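Local coordinates for protein putative rhamnosidase (Streptomyces avermitilis, PDB 3W5M) that hydrolyses terminal non-reducing alpha-L-rhamnose residues from alpha-L-rhamnosides, including citrus flavonoids such as naringin and the arabinogalactan-protein gum arabic, at residues Pro607-Leu612 against Leu873-Thr878. Sequence-based numbering, arbitrary orientation.
Sequences PMLNKL and LLHQRT
L609 and L874 meet between the first turn of helix 607-622 and the C-terminal part of helix 867-875, two helices of the (alpha/alpha)6-barrel domain of this glycoside hydrolase 78 enzyme. The packing is mainly apolar, with no hydrogen bond between the segments, and lies away from the rhamnose and calcium sites. The two leucines cross at about a right angle, L609 CD2 lying 3.6 Å from L874 CD2. The other methyl of L874, CD1, approaches L612 CD2 at 4.2 Å, so L874 touches leucines one helical turn apart; W925 and M926 of helix 923-929 pack on L874 and L612 respectively. L609 also reaches the H875 imidazole, approaching it obliquely with CD1 3.8 Å from CE1. With L609 cut back to an alanine, a gap would probably open beside L874 and the H875 ring would lose the methyl that touches its CE1. R877 adds a looser contact, its CG 4.4 Å from M608 SD, while its guanidinium forms a salt bridge with D887. M608 starts with CG anti to the backbone N (chi1 -160°), then bends at chi2 and chi3, bringing its terminal methyl CE to 3.6 Å from the carbonyl oxygen O of L874.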
loop_
_atom_site.group_PDB
_atom_site.type_symbol
_atom_site.label_atom_id
_atom_site.label_comp_id
_atom_site.label_asym_id
_atom_site.label_seq_id
_atom_site.Cartn_x
_atom_site.Cartn_y
_atom_site.Cartn_z
ATOM N N PRO A 607 -5.194 25.336 15.652
ATOM C CA PRO A 607 -5.435 23.905 15.880
ATOM C C PRO A 607 -5.961 23.140 14.651
ATOM O O PRO A 607 -5.477 22.031 14.380
ATOM C CB PRO A 607 -6.438 23.909 17.034
ATOM C CG PRO A 607 -6.048 25.130 17.813
ATOM C CD PRO A 607 -5.731 26.152 16.760
ATOM N N MET A 608 -6.879 23.739 13.886
ATOM C CA MET A 608 -7.483 23.055 12.756
ATOM C C MET A 608 -6.483 22.730 11.643
ATOM O O MET A 608 -6.643 21.731 10.901
ATOM C CB MET A 608 -8.631 23.856 12.167
ATOM C CG MET A 608 -9.574 23.005 11.332
ATOM S SD MET A 608 -10.266 23.855 9.905
ATOM C CE MET A 608 -8.949 23.589 8.711
ATOM N N LEU A 609 -5.461 23.567 11.510
ATOM C CA LEU A 609 -4.475 23.310 10.458
ATOM C C LEU A 609 -3.512 22.258 10.917
ATOM O O LEU A 609 -3.014 21.478 10.102
ATOM C CB LEU A 609 -3.715 24.566 10.047
ATOM C CG LEU A 609 -4.531 25.682 9.410
ATOM C CD1 LEU A 609 -3.545 26.795 9.075
ATOM C CD2 LEU A 609 -5.357 25.243 8.206
ATOM N N ASN A 610 -3.227 22.254 12.211
ATOM C CA ASN A 610 -2.377 21.223 12.780
ATOM C C ASN A 610 -3.033 19.848 12.645
ATOM O O ASN A 610 -2.343 18.852 12.367
ATOM C CB ASN A 610 -2.015 21.559 14.218
ATOM C CG ASN A 610 -1.299 22.908 14.334
ATOM O OD1 ASN A 610 -0.729 23.419 13.362
ATOM N ND2 ASN A 610 -1.331 23.484 15.514
ATOM N N LYS A 611 -4.358 19.808 12.821
ATOM C CA LYS A 611 -5.142 18.579 12.597
ATOM C C LYS A 611 -5.156 18.155 11.134
ATOM O O LYS A 611 -5.006 16.961 10.810
ATOM C CB LYS A 611 -6.577 18.731 13.125
ATOM C CG LYS A 611 -7.381 17.437 13.098
ATOM C CD LYS A 611 -6.646 16.333 13.841
ATOM C CE LYS A 611 -7.567 15.168 14.136
ATOM N NZ LYS A 611 -6.822 14.118 14.904
ATOM N N LEU A 612 -5.324 19.125 10.236
ATOM C CA LEU A 612 -5.283 18.844 8.834
ATOM C C LEU A 612 -3.947 18.162 8.411
ATOM O O LEU A 612 -3.953 17.119 7.709
ATOM C CB LEU A 612 -5.533 20.133 8.019
ATOM C CG LEU A 612 -5.550 19.950 6.511
ATOM C CD1 LEU A 612 -6.573 18.913 6.070
ATOM C CD2 LEU A 612 -5.827 21.305 5.844
ATOM N N LEU A 873 -10.784 29.587 1.655
ATOM C CA LEU A 873 -11.034 28.175 1.400
ATOM C C LEU A 873 -10.382 27.277 2.439
ATOM O O LEU A 873 -10.997 26.311 2.897
ATOM C CB LEU A 873 -10.564 27.778 0.004
ATOM C CG LEU A 873 -11.297 28.470 -1.134
ATOM C CD1 LEU A 873 -10.783 27.924 -2.436
ATOM C CD2 LEU A 873 -12.797 28.245 -1.008
ATOM N N LEU A 874 -9.150 27.603 2.817
ATOM C CA LEU A 874 -8.396 26.766 3.747
ATOM C C LEU A 874 -9.059 26.698 5.127
ATOM O O LEU A 874 -9.153 25.617 5.719
ATOM C CB LEU A 874 -6.926 27.213 3.863
ATOM C CG LEU A 874 -6.052 26.273 4.704
ATOM C CD1 LEU A 874 -5.726 24.999 3.935
ATOM C CD2 LEU A 874 -4.774 26.979 5.147
ATOM N N HIS A 875 -9.523 27.849 5.622
ATOM C CA HIS A 875 -10.085 27.959 6.976
ATOM C C HIS A 875 -11.584 27.676 7.031
ATOM O O HIS A 875 -12.171 27.649 8.121
ATOM C CB HIS A 875 -9.831 29.353 7.550
ATOM C CG HIS A 875 -8.409 29.602 7.919
ATOM N ND1 HIS A 875 -7.714 28.789 8.788
ATOM C CD2 HIS A 875 -7.553 30.580 7.547
ATOM C CE1 HIS A 875 -6.484 29.251 8.926
ATOM N NE2 HIS A 875 -6.366 30.342 8.191
ATOM N N GLN A 876 -12.183 27.480 5.863
ATOM C CA GLN A 876 -13.607 27.179 5.732
ATOM C C GLN A 876 -13.988 25.938 6.554
ATOM O O GLN A 876 -13.297 24.914 6.492
ATOM C CB GLN A 876 -13.929 26.971 4.255
ATOM C CG GLN A 876 -15.375 26.670 3.898
ATOM C CD GLN A 876 -16.356 27.766 4.314
ATOM O OE1 GLN A 876 -16.795 27.819 5.471
ATOM N NE2 GLN A 876 -16.726 28.630 3.364
ATOM N N ARG A 877 -15.066 26.029 7.333
ATOM C CA ARG A 877 -15.500 24.905 8.194
ATOM C C ARG A 877 -16.795 24.238 7.708
ATOM O O ARG A 877 -17.122 23.102 8.085
ATOM C CB ARG A 877 -15.625 25.354 9.647
ATOM C CG ARG A 877 -14.289 25.629 10.337
ATOM C CD ARG A 877 -14.495 26.143 11.755
ATOM N NE ARG A 877 -15.322 25.227 12.538
ATOM C CZ ARG A 877 -15.885 25.517 13.702
ATOM N NH1 ARG A 877 -15.718 26.715 14.251
ATOM N NH2 ARG A 877 -16.630 24.607 14.318
ATOM N N THR A 878 -17.551 24.927 6.866
ATOM C CA THR A 878 -18.818 24.373 6.414
ATOM C C THR A 878 -18.597 23.595 5.134
ATOM O O THR A 878 -17.589 23.789 4.468
ATOM C CB THR A 878 -19.895 25.475 6.221
ATOM O OG1 THR A 878 -19.389 26.460 5.313
ATOM C CG2 THR A 878 -20.221 26.139 7.558
#